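Local coordinates for GDSL-like protein (Collinsella aerofaciens ATCC 25986, PDB 7BXD) that probably hydrolyses acyl ester substrates, as a GDSL-like acyl-hydrolase of the SGNH hydrolase superfamily, at residues C32-S37 / E89-I94; S75-K80 / G129-L134; E28-C33 / V66-G71; V100-G105 / V148-C153. All blocks are in the same frame, centred on the assembly; numbering follows the deposited sequence.

Interaction 1: C32-S37 / E89-I94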
loop_
_atom_site.group_PDB
_atom_site.type_symbol
_atom_site.label_atom_id
_atom_site.label_comp_id
_atom_site.label_asym_id
_atom_site.label_seq_id
_atom_site.Cartn_x
_atom_site.Cartn_y
_atom_site.Cartn_z
ATOM N N CYS A 32 11.169 4.310 4.238
ATOM C CA CYS A 32 10.393 3.398 5.071
ATOM C C CYS A 32 9.108 3.012 4.338
ATOM O O CYS A 32 8.257 3.870 4.083
ATOM C CB CYS A 32 10.086 4.078 6.404
ATOM S SG CYS A 32 9.121 3.049 7.507
ATOM N N CYS A 33 8.988 1.720 3.970
ATOM C CA CYS A 33 7.860 1.209 3.189
ATOM C C CYS A 33 6.870 0.537 4.142
ATOM O O CYS A 33 7.134 -0.569 4.654
ATOM C CB CYS A 33 8.376 0.244 2.113
ATOM S SG CYS A 33 9.538 1.061 0.986
ATOM N N PHE A 34 5.735 1.198 4.374
ATOM C CA PHE A 34 4.733 0.783 5.344
ATOM C C PHE A 34 3.568 0.207 4.529
ATOM O O PHE A 34 2.966 0.925 3.710
ATOM C CB PHE A 34 4.335 2.040 6.110
ATOM C CG PHE A 34 3.448 1.834 7.312
ATOM C CD1 PHE A 34 3.518 0.689 8.101
ATOM C CD2 PHE A 34 2.575 2.865 7.698
ATOM C CE1 PHE A 34 2.742 0.568 9.254
ATOM C CE2 PHE A 34 1.800 2.754 8.861
ATOM C CZ PHE A 34 1.885 1.610 9.646
ATOM N N GLY A 35 3.297 -1.088 4.697
ATOM C CA GLY A 35 2.335 -1.730 3.828
ATOM C C GLY A 35 1.745 -3.006 4.395
ATOM O O GLY A 35 1.885 -3.317 5.589
ATOM N N ASP A 36 1.064 -3.742 3.516
ATOM C CA ASP A 36 0.358 -4.988 3.863
ATOM C C ASP A 36 1.117 -6.175 3.249
ATOM O O ASP A 36 2.357 -6.124 3.145
ATOM C CB ASP A 36 -1.132 -4.856 3.507
ATOM C CG ASP A 36 -1.385 -4.624 2.016
ATOM O OD1 ASP A 36 -0.516 -4.994 1.179
ATOM O OD2 ASP A 36 -2.446 -4.053 1.688
ATOM N N SER A 37 0.403 -7.232 2.871
ATOM C CA SER A 37 1.049 -8.379 2.227
ATOM C C SER A 37 1.840 -7.974 0.991
ATOM O O SER A 37 2.825 -8.648 0.633
ATOM C CB SER A 37 0.022 -9.416 1.770
ATOM O OG SER A 37 -0.937 -9.710 2.765
ATOM N N GLU A 89 -2.736 1.066 14.084
ATOM C CA GLU A 89 -2.200 0.475 15.304
ATOM C C GLU A 89 -0.693 0.253 15.232
ATOM O O GLU A 89 -0.005 0.310 16.266
ATOM C CB GLU A 89 -2.935 -0.819 15.619
ATOM C CG GLU A 89 -4.345 -0.607 16.151
ATOM C CD GLU A 89 -5.260 -1.808 15.954
ATOM O OE1 GLU A 89 -5.411 -2.286 14.804
ATOM O OE2 GLU A 89 -5.890 -2.257 16.958
ATOM N N ARG A 90 -0.162 -0.044 14.031
ATOM C CA ARG A 90 1.256 -0.361 13.870
ATOM C C ARG A 90 2.140 0.878 13.787
ATOM O O ARG A 90 3.364 0.755 13.940
ATOM C CB ARG A 90 1.488 -1.199 12.601
ATOM C CG ARG A 90 0.964 -2.641 12.731
ATOM C CD ARG A 90 1.578 -3.497 11.622
ATOM N NE ARG A 90 0.939 -3.122 10.374
ATOM C CZ ARG A 90 1.519 -2.851 9.185
ATOM N NH1 ARG A 90 2.841 -2.848 8.978
ATOM N NH2 ARG A 90 0.714 -2.585 8.181
ATOM N N LEU A 91 1.576 2.057 13.480
ATOM C CA LEU A 91 2.425 3.185 13.084
ATOM C C LEU A 91 3.464 3.539 14.160
ATOM O O LEU A 91 4.635 3.812 13.851
ATOM C CB LEU A 91 1.550 4.390 12.735
ATOM C CG LEU A 91 2.293 5.692 12.452
ATOM C CD1 LEU A 91 3.245 5.553 11.285
ATOM C CD2 LEU A 91 1.264 6.783 12.188
ATOM N N ASP A 92 3.050 3.593 15.432
ATOM C CA ASP A 92 3.977 4.092 16.435
ATOM C C ASP A 92 5.191 3.193 16.593
ATOM O O ASP A 92 6.234 3.654 17.098
ATOM C CB ASP A 92 3.301 4.224 17.807
ATOM C CG ASP A 92 4.070 5.132 18.775
ATOM O OD1 ASP A 92 4.241 6.335 18.457
ATOM O OD2 ASP A 92 4.470 4.662 19.861
ATOM N N GLY A 93 5.086 1.924 16.174
ATOM C CA GLY A 93 6.167 0.962 16.279
ATOM C C GLY A 93 7.095 0.864 15.089
ATOM O O GLY A 93 8.016 0.033 15.117
ATOM N N ILE A 94 6.883 1.651 14.018
ATOM C CA ILE A 94 7.790 1.623 12.862
ATOM C C ILE A 94 8.814 2.741 13.011
ATOM O O ILE A 94 8.683 3.656 13.823
ATOM C CB ILE A 94 7.054 1.683 11.507
ATOM C CG1 ILE A 94 6.594 3.109 11.158
ATOM C CG2 ILE A 94 5.882 0.681 11.472
ATOM C CD1 ILE A 94 5.894 3.214 9.787
#
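Phe34 swings its ring out toward Arg90 and Ile94 because CG stands anti to the backbone N (chi1 -171°), while Arg90 bends at its third torsion (chi3 -73°) and turns its guanidinium back over the strand end. The two side chains slide past each other in opposite directions, their planes steeply inclined. Phe34 CE1 lies over one face of the guanidinium, near its rim and 3.4 Å from Arg90 NH1, while Arg90 CB sits in plane at the ring's edge. One face of the ring is covered by Ile94, whose CD1 is 3.8 Å from the ring centroid, a CH-pi contact almost on the normal. The same methyl reaches back to the strand, with Cys32 SG 4.0 Å from Ile94 CD1. The Leu91 side chain crosses that of Phe34 at about a right angle, its CD1 4.0 Å from Phe34 CE2. The polar link is the bond from Arg90 NH2 to Gly35 O, 2.9 Å long and bent (141° at the hydrogen), the donor standing above the carbonyl plane. Ser75 OG, Phe70 O and Asp85 O take up further bonds of the guanidinium, so its rotation is fixed from several sides. An alanine at Phe34 is likely to open a gap beneath Ile94 CD1 and leave the guanidinium face without the ring carbon, CE1, that covers it. The arrangement backs the end of strand 30-35 just where Gly35, Asp36 and Ser37 form the Gly-Asp-Ser signature of the GDSL family, whose serine is generally the nucleophile; Asp36 is the N-cap of the helix that follows.

Interaction 2: S75-K80 / G129-L134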
loop_
_atom_site.group_PDB
_atom_site.type_symbol
_atom_site.label_atom_id
_atom_site.label_comp_id
_atom_site.label_asym_id
_atom_site.label_seq_id
_atom_site.Cartn_x
_atom_site.Cartn_y
_atom_site.Cartn_z
ATOM N N SER A 75 -2.927 -6.806 6.989
ATOM C CA SER A 75 -3.171 -5.533 7.658
ATOM C C SER A 75 -4.097 -4.621 6.842
ATOM O O SER A 75 -3.879 -4.390 5.642
ATOM C CB SER A 75 -1.817 -4.845 7.898
ATOM O OG SER A 75 -1.980 -3.602 8.584
ATOM N N ARG A 76 -5.114 -4.092 7.521
ATOM C CA ARG A 76 -5.982 -3.037 6.998
ATOM C C ARG A 76 -5.399 -1.702 7.417
ATOM O O ARG A 76 -4.803 -1.585 8.488
ATOM C CB ARG A 76 -7.399 -3.129 7.611
ATOM C CG ARG A 76 -8.229 -4.369 7.240
ATOM C CD ARG A 76 -7.703 -5.604 7.933
ATOM N NE ARG A 76 -8.607 -6.760 7.898
ATOM C CZ ARG A 76 -9.502 -7.036 8.854
ATOM N NH1 ARG A 76 -9.695 -6.199 9.870
ATOM N NH2 ARG A 76 -10.224 -8.163 8.811
ATOM N N ILE A 77 -5.626 -0.663 6.607
ATOM C CA ILE A 77 -5.279 0.679 7.075
ATOM C C ILE A 77 -6.038 1.002 8.357
ATOM O O ILE A 77 -5.451 1.481 9.344
ATOM C CB ILE A 77 -5.502 1.719 5.965
ATOM C CG1 ILE A 77 -4.426 1.521 4.873
ATOM C CG2 ILE A 77 -5.425 3.161 6.519
ATOM C CD1 ILE A 77 -4.515 2.488 3.699
ATOM N N ALA A 78 -7.353 0.721 8.372
ATOM C CA ALA A 78 -8.215 1.110 9.484
ATOM C C ALA A 78 -8.281 0.059 10.585
ATOM O O ALA A 78 -8.129 -1.155 10.351
ATOM C CB ALA A 78 -9.633 1.353 9.003
ATOM N N ILE A 79 -8.567 0.546 11.805
ATOM C CA ILE A 79 -8.828 -0.341 12.932
ATOM C C ILE A 79 -10.141 -1.069 12.715
ATOM O O ILE A 79 -11.130 -0.471 12.281
ATOM C CB ILE A 79 -8.932 0.460 14.248
ATOM C CG1 ILE A 79 -7.694 1.321 14.465
ATOM C CG2 ILE A 79 -9.168 -0.497 15.413
ATOM C CD1 ILE A 79 -7.760 2.149 15.758
ATOM N N LYS A 80 -10.173 -2.349 13.079
ATOM C CA LYS A 80 -11.398 -3.145 13.098
ATOM C C LYS A 80 -11.282 -4.160 14.232
ATOM O O LYS A 80 -10.185 -4.639 14.527
ATOM C CB LYS A 80 -11.648 -3.829 11.735
ATOM C CG LYS A 80 -13.096 -4.268 11.525
ATOM C CD LYS A 80 -13.342 -4.843 10.146
ATOM C CE LYS A 80 -14.832 -5.126 9.962
ATOM N NZ LYS A 80 -15.159 -6.194 8.982
ATOM N N GLY A 129 -11.216 8.217 7.982
ATOM C CA GLY A 129 -10.612 8.643 9.229
ATOM C C GLY A 129 -9.269 8.001 9.482
ATOM O O GLY A 129 -8.381 8.630 10.074
ATOM N N ALA A 130 -9.084 6.749 9.044
ATOM C CA ALA A 130 -7.802 6.090 9.218
ATOM C C ALA A 130 -6.723 6.713 8.338
ATOM O O ALA A 130 -5.569 6.880 8.781
ATOM C CB ALA A 130 -7.952 4.599 8.934
ATOM N N VAL A 131 -7.046 7.004 7.070
ATOM C CA VAL A 131 -6.067 7.656 6.206
ATOM C C VAL A 131 -5.694 9.015 6.793
ATOM O O VAL A 131 -4.522 9.410 6.824
ATOM C CB VAL A 131 -6.558 7.755 4.750
ATOM C CG1 VAL A 131 -5.531 8.510 3.873
ATOM C CG2 VAL A 131 -6.802 6.359 4.165
ATOM N N ASP A 132 -6.702 9.765 7.268
ATOM C CA ASP A 132 -6.457 11.052 7.910
ATOM C C ASP A 132 -5.522 10.891 9.107
ATOM O O ASP A 132 -4.564 11.659 9.272
ATOM C CB ASP A 132 -7.818 11.648 8.291
ATOM C CG ASP A 132 -7.714 13.030 8.892
ATOM O OD1 ASP A 132 -7.669 13.998 8.102
ATOM O OD2 ASP A 132 -7.682 13.132 10.137
ATOM N N TYR A 133 -5.798 9.903 9.961
ATOM C CA TYR A 133 -4.915 9.648 11.108
ATOM C C TYR A 133 -3.487 9.391 10.663
ATOM O O TYR A 133 -2.539 9.903 11.273
ATOM C CB TYR A 133 -5.432 8.457 11.924
ATOM C CG TYR A 133 -4.560 8.153 13.109
ATOM C CD1 TYR A 133 -3.477 7.266 12.991
ATOM C CD2 TYR A 133 -4.828 8.739 14.362
ATOM C CE1 TYR A 133 -2.672 6.993 14.067
ATOM C CE2 TYR A 133 -4.026 8.468 15.451
ATOM C CZ TYR A 133 -2.946 7.601 15.295
ATOM O OH TYR A 133 -2.133 7.334 16.400
ATOM N N LEU A 134 -3.297 8.532 9.655
ATOM C CA LEU A 134 -1.930 8.213 9.244
ATOM C C LEU A 134 -1.189 9.455 8.796
ATOM O O LEU A 134 -0.021 9.651 9.149
ATOM C CB LEU A 134 -1.908 7.179 8.120
ATOM C CG LEU A 134 -2.328 5.736 8.451
ATOM C CD1 LEU A 134 -2.090 4.890 7.196
ATOM C CD2 LEU A 134 -1.546 5.180 9.626
#
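Ala78 and Ala130 bring the loop and helix 127-141 together, with their CA atoms 5.0 Å apart. The apolar contacts do all the work between the two segments. Ala130 CB rests on the loop backbone, 3.5 Å from Ala78 CA, and the two methyls also meet at 3.7 Å between Ala78 CB and Ala130 CB. Beside them Ile77 uses a single branch, CG2. Its chi1 of -71° places this methyl anti to the backbone N and points it into the groove between successive helix turns. There Ile77 CG2 is 3.8 Å from Ala130 CB and equally far from Leu134 CD1, while Val131 CG2 flanks it at 4.2 Å from the same methyl. Polar bonding is directed elsewhere. Both carboxylate oxygens of Asp109 accept from the backbone N atoms of Ile77 and Ala78, and Asn108 ND2 bonds Ser75 O; these two residues end a Gly-Val-Asn-Asp run that matches the Gly-X-Asn-Asp of block III, whose asparagine in relatives helps form the oxyanion hole. The helix meets the loop through apolar groups alone, while Asn108 and Asp109 hold the loop's backbone. Such chemistry implies that methyl shape, rather than charge or direction, sets how closely this loop beds on the helix.

Interaction 3: E28-C33 / V66-G71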
loop_
_atom_site.group_PDB
_atom_site.type_symbol
_atom_site.label_atom_id
_atom_site.label_comp_id
_atom_site.label_asym_id
_atom_site.label_seq_id
_atom_site.Cartn_x
_atom_site.Cartn_y
_atom_site.Cartn_z
ATOM N N GLU A 28 20.480 9.053 -1.440
ATOM C CA GLU A 28 21.062 9.195 -0.115
ATOM C C GLU A 28 20.028 9.026 0.984
ATOM O O GLU A 28 20.329 9.286 2.149
ATOM C CB GLU A 28 21.756 10.559 0.022
ATOM N N SER A 29 18.821 8.597 0.643
ATOM C CA SER A 29 17.725 8.586 1.595
ATOM C C SER A 29 17.535 7.205 2.203
ATOM O O SER A 29 17.810 6.181 1.565
ATOM C CB SER A 29 16.414 9.001 0.915
ATOM O OG SER A 29 16.356 10.406 0.664
ATOM N N THR A 30 16.967 7.189 3.417
ATOM C CA THR A 30 16.347 5.989 3.976
ATOM C C THR A 30 14.844 6.068 3.714
ATOM O O THR A 30 14.200 7.064 4.063
ATOM C CB THR A 30 16.629 5.893 5.480
ATOM O OG1 THR A 30 18.040 5.742 5.667
ATOM C CG2 THR A 30 15.935 4.685 6.124
ATOM N N ILE A 31 14.295 5.006 3.121
ATOM C CA ILE A 31 12.906 4.973 2.661
ATOM C C ILE A 31 12.176 3.901 3.468
ATOM O O ILE A 31 12.523 2.715 3.381
ATOM C CB ILE A 31 12.835 4.665 1.157
ATOM C CG1 ILE A 31 13.668 5.701 0.365
ATOM C CG2 ILE A 31 11.375 4.649 0.691
ATOM C CD1 ILE A 31 13.747 5.418 -1.132
ATOM N N CYS A 32 11.169 4.310 4.238
ATOM C CA CYS A 32 10.393 3.398 5.071
ATOM C C CYS A 32 9.108 3.012 4.338
ATOM O O CYS A 32 8.257 3.870 4.083
ATOM C CB CYS A 32 10.086 4.078 6.404
ATOM S SG CYS A 32 9.121 3.049 7.507
ATOM N N CYS A 33 8.988 1.720 3.970
ATOM C CA CYS A 33 7.860 1.209 3.189
ATOM C C CYS A 33 6.870 0.537 4.142
ATOM O O CYS A 33 7.134 -0.569 4.654
ATOM C CB CYS A 33 8.376 0.244 2.113
ATOM S SG CYS A 33 9.538 1.061 0.986
ATOM N N VAL A 66 18.582 3.348 1.131
ATOM C CA VAL A 66 18.403 2.282 2.106
ATOM C C VAL A 66 16.907 2.108 2.291
ATOM O O VAL A 66 16.203 3.073 2.599
ATOM C CB VAL A 66 19.093 2.630 3.430
ATOM C CG1 VAL A 66 18.766 1.588 4.509
ATOM C CG2 VAL A 66 20.588 2.734 3.216
ATOM N N VAL A 67 16.402 0.903 2.080
ATOM C CA VAL A 67 14.963 0.674 2.053
ATOM C C VAL A 67 14.597 -0.254 3.201
ATOM O O VAL A 67 15.198 -1.326 3.353
ATOM C CB VAL A 67 14.504 0.122 0.693
ATOM C CG1 VAL A 67 12.982 -0.041 0.686
ATOM C CG2 VAL A 67 14.927 1.066 -0.437
ATOM N N GLU A 68 13.637 0.170 4.025
ATOM C CA GLU A 68 13.166 -0.608 5.159
ATOM C C GLU A 68 11.770 -1.151 4.870
ATOM O O GLU A 68 10.889 -0.421 4.400
ATOM C CB GLU A 68 13.089 0.267 6.417
ATOM C CG GLU A 68 14.373 1.027 6.717
ATOM C CD GLU A 68 14.256 1.945 7.897
ATOM O OE1 GLU A 68 13.208 2.611 8.014
ATOM O OE2 GLU A 68 15.236 2.020 8.687
ATOM N N ASN A 69 11.546 -2.420 5.194
ATOM C CA ASN A 69 10.280 -3.103 4.932
ATOM C C ASN A 69 9.472 -3.184 6.229
ATOM O O ASN A 69 9.821 -3.950 7.132
ATOM C CB ASN A 69 10.568 -4.495 4.375
ATOM C CG ASN A 69 9.310 -5.198 3.908
ATOM O OD1 ASN A 69 8.327 -5.294 4.655
ATOM N ND2 ASN A 69 9.323 -5.704 2.682
ATOM N N PHE A 70 8.370 -2.435 6.297
ATOM C CA PHE A 70 7.393 -2.539 7.376
ATOM C C PHE A 70 6.048 -2.983 6.790
ATOM O O PHE A 70 5.005 -2.348 6.974
ATOM C CB PHE A 70 7.286 -1.227 8.172
ATOM C CG PHE A 70 8.484 -0.964 9.044
ATOM C CD1 PHE A 70 8.525 -1.442 10.345
ATOM C CD2 PHE A 70 9.596 -0.271 8.557
ATOM C CE1 PHE A 70 9.651 -1.198 11.149
ATOM C CE2 PHE A 70 10.711 -0.024 9.370
ATOM C CZ PHE A 70 10.717 -0.473 10.673
ATOM N N GLY A 71 6.074 -4.092 6.058
ATOM C CA GLY A 71 4.861 -4.710 5.573
ATOM C C GLY A 71 4.429 -5.833 6.501
ATOM O O GLY A 71 5.267 -6.598 6.996
#
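Phe70 takes the sulfur of Cys32 obliquely, neither over the face nor at the edge of its ring, with Cys32 SG 3.5 Å from Phe70 CD2; Ile94 also packs on this ring. The other flat group, the Glu68 carboxylate, lies near the methyl of Thr30, with Glu68 CD 3.7 Å from Thr30 CG2. Both contacts decorate the first parallel strand pair of the flavodoxin-like alpha/beta/alpha sheet of SGNH hydrolases, strand order 2-1-3-4-5, in which strand 66-71 is outermost and strand 30-35 lies next to it. The short axes diverge by 19°, and five backbone bonds tie the strands: Ser29 O, Ile31 O and Cys33 O accept from Val66, Glu68 and Phe70, while Ile31 N and Cys33 N donate to Val66 O and Glu68 O. Thr30, Cys32, Val66 and Glu68 share one face of the sheet. There Glu68 OE1 lies near Asp95 OD2, a pairing of like charges that would probably raise the proton affinity of one of them. The reverse face carries Ile31, Cys33 and Val67. Cys33 SG, anti to its carbonyl carbon (chi1 -60°), is 3.6 Å from Val67 CG1. At the C-terminal end of the pair, Asn69 sends its ND2 to Thr39 O and Thr55 OG1 and closes an Asx turn, its OD1 accepting from Gly71 N at 2.9 Å.

Interaction 4: V100-G105 / V148-C153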
loop_
_atom_site.group_PDB
_atom_site.type_symbol
_atom_site.label_atom_id
_atom_site.label_comp_id
_atom_site.label_asym_id
_atom_site.label_seq_id
_atom_site.Cartn_x
_atom_site.Cartn_y
_atom_site.Cartn_z
ATOM N N VAL A 100 11.982 9.295 3.826
ATOM C CA VAL A 100 10.784 9.183 2.999
ATOM C C VAL A 100 9.944 8.058 3.580
ATOM O O VAL A 100 10.479 6.988 3.920
ATOM C CB VAL A 100 11.170 8.849 1.539
ATOM C CG1 VAL A 100 9.938 8.729 0.630
ATOM C CG2 VAL A 100 12.166 9.867 0.963
ATOM N N TYR A 101 8.633 8.290 3.673
ATOM C CA TYR A 101 7.657 7.266 4.028
ATOM C C TYR A 101 6.813 6.970 2.805
ATOM O O TYR A 101 6.268 7.895 2.183
ATOM C CB TYR A 101 6.742 7.722 5.178
ATOM C CG TYR A 101 7.542 7.689 6.452
ATOM C CD1 TYR A 101 8.410 8.717 6.760
ATOM C CD2 TYR A 101 7.544 6.552 7.285
ATOM C CE1 TYR A 101 9.257 8.648 7.873
ATOM C CE2 TYR A 101 8.388 6.455 8.387
ATOM C CZ TYR A 101 9.250 7.501 8.666
ATOM O OH TYR A 101 10.132 7.434 9.712
ATOM N N VAL A 102 6.700 5.683 2.470
ATOM C CA VAL A 102 5.869 5.208 1.357
ATOM C C VAL A 102 4.783 4.338 1.971
ATOM O O VAL A 102 5.086 3.282 2.546
ATOM C CB VAL A 102 6.700 4.414 0.334
ATOM C CG1 VAL A 102 5.800 3.872 -0.765
ATOM C CG2 VAL A 102 7.809 5.295 -0.265
ATOM N N VAL A 103 3.516 4.788 1.895
ATOM C CA VAL A 103 2.395 4.078 2.523
ATOM C C VAL A 103 1.573 3.451 1.410
ATOM O O VAL A 103 1.061 4.167 0.538
ATOM C CB VAL A 103 1.535 5.021 3.385
ATOM C CG1 VAL A 103 0.411 4.226 4.037
ATOM C CG2 VAL A 103 2.397 5.751 4.433
ATOM N N PHE A 104 1.437 2.121 1.441
ATOM C CA PHE A 104 0.836 1.351 0.354
ATOM C C PHE A 104 -0.129 0.353 0.984
ATOM O O PHE A 104 0.305 -0.648 1.554
ATOM C CB PHE A 104 1.996 0.653 -0.363
ATOM C CG PHE A 104 1.627 -0.222 -1.552
ATOM C CD1 PHE A 104 0.527 0.030 -2.375
ATOM C CD2 PHE A 104 2.477 -1.291 -1.873
ATOM C CE1 PHE A 104 0.277 -0.762 -3.488
ATOM C CE2 PHE A 104 2.221 -2.094 -2.984
ATOM C CZ PHE A 104 1.113 -1.827 -3.788
ATOM N N GLY A 105 -1.422 0.651 0.960
ATOM C CA GLY A 105 -2.399 -0.220 1.594
ATOM C C GLY A 105 -3.791 0.102 1.107
ATOM O O GLY A 105 -3.992 1.010 0.295
ATOM N N VAL A 148 4.672 9.810 0.753
ATOM C CA VAL A 148 4.063 9.485 -0.534
ATOM C C VAL A 148 3.116 8.320 -0.279
ATOM O O VAL A 148 3.516 7.312 0.325
ATOM C CB VAL A 148 5.137 9.079 -1.574
ATOM C CG1 VAL A 148 4.504 8.706 -2.896
ATOM C CG2 VAL A 148 6.185 10.176 -1.783
ATOM N N PHE A 149 1.882 8.431 -0.760
ATOM C CA PHE A 149 0.947 7.310 -0.700
ATOM C C PHE A 149 0.928 6.622 -2.060
ATOM O O PHE A 149 1.057 7.266 -3.105
ATOM C CB PHE A 149 -0.484 7.755 -0.350
ATOM C CG PHE A 149 -0.793 7.694 1.120
ATOM C CD1 PHE A 149 -0.090 8.490 2.031
ATOM C CD2 PHE A 149 -1.762 6.813 1.603
ATOM C CE1 PHE A 149 -0.387 8.406 3.393
ATOM C CE2 PHE A 149 -2.060 6.763 2.970
ATOM C CZ PHE A 149 -1.371 7.553 3.865
ATOM N N MET A 150 0.733 5.303 -2.044
ATOM C CA MET A 150 0.509 4.532 -3.264
ATOM C C MET A 150 -0.845 3.864 -3.158
ATOM O O MET A 150 -1.136 3.181 -2.175
ATOM C CB MET A 150 1.623 3.477 -3.478
ATOM C CG MET A 150 3.006 4.099 -3.347
ATOM S SD MET A 150 4.338 3.206 -4.178
ATOM C CE MET A 150 4.273 1.644 -3.286
ATOM N N THR A 151 -1.696 4.083 -4.148
ATOM C CA THR A 151 -3.029 3.487 -4.108
ATOM C C THR A 151 -2.928 1.964 -4.231
ATOM O O THR A 151 -2.001 1.446 -4.866
ATOM C CB THR A 151 -3.896 4.069 -5.215
ATOM O OG1 THR A 151 -3.195 3.874 -6.453
ATOM C CG2 THR A 151 -4.197 5.554 -5.005
ATOM N N PRO A 152 -3.867 1.236 -3.622
ATOM C CA PRO A 152 -3.775 -0.233 -3.612
ATOM C C PRO A 152 -3.965 -0.812 -4.995
ATOM O O PRO A 152 -4.858 -0.393 -5.752
ATOM C CB PRO A 152 -4.934 -0.653 -2.682
ATOM C CG PRO A 152 -5.905 0.532 -2.708
ATOM C CD PRO A 152 -4.983 1.736 -2.800
ATOM N N CYS A 153 -3.120 -1.812 -5.336
ATOM C CA CYS A 153 -3.226 -2.420 -6.656
ATOM C C CYS A 153 -4.554 -3.156 -6.827
ATOM O O CYS A 153 -5.188 -3.610 -5.864
ATOM C CB CYS A 153 -2.072 -3.403 -6.885
ATOM S SG CYS A 153 -0.506 -2.501 -7.126
HETATM O O HOH W 1 -1.735 3.490 0.475
#
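Val103 and Phe149 pair in the parallel sheet at the heart of the fold, where strands 100-104 and 146-150 run side by side. The Phe149 ring lies flat against its neighbour: Val103 CB is 3.8 Å from the ring centroid and only 7° off the normal, a CH-pi contact over the face. A chi1 of -93°, away from the usual staggered positions, turns the ring alongside the valine. Replacing Phe149 by an alanine would probably strip Val103 of this cover and open a gap toward helix 127-141, whose Val131 and Ile135 also touch the ring. The backbone ladder ends at the bond from Met150 N to Val103 O, 2.8 Å long. Beyond it the strands part, and a water takes the next rung, accepting from Gly105 N at 2.9 Å and lying 2.7 Å from Met150 O, with Val103 O also near. This is a beta-alpha-beta unit whose connection includes helix 127-141, and the splay falls at the C-terminal edge of the parallel strands, where SGNH hydrolases carry their active-site loops. On the other face Met150 bends at chi3 (-62°) and sets CE over the Phe104 ring, 4.0 Å from its centroid and offset toward the rim. The same methyl is 3.7 Å from Val102 CG1. Cys153 SG meets the ring differently, in plane at its edge and 3.8 Å from Phe104 CZ. Farther along, Pro152 lies against the Gly105 carbonyl, with CD 3.3 Å from Gly105 O.

From the N terminus, interaction 3 closes first, pairing strand 30-35 with the outermost strand 66-71. Interaction 1 starts from the same strand, sharing Cys32 and Cys33, and closes a longer loop at 89-94 that takes in the return of interaction 3. Interaction 2 opens within that loop at 75-80 and closes at 129-134, crossing interaction 1; Arg90 NH2 and Ser75 OG probably bond where they meet. Interaction 4 opens inside interaction 2 and closes after it, crossing in turn, and Leu134 packs on Val103. Interactions 1 and 4 are in series, yet strands 30-35 and 100-104 are neighbours. Interactions 3 and 4 join strands, interaction 1 ties the sheet to 89-94, and interaction 2 a loop to helix 127-141.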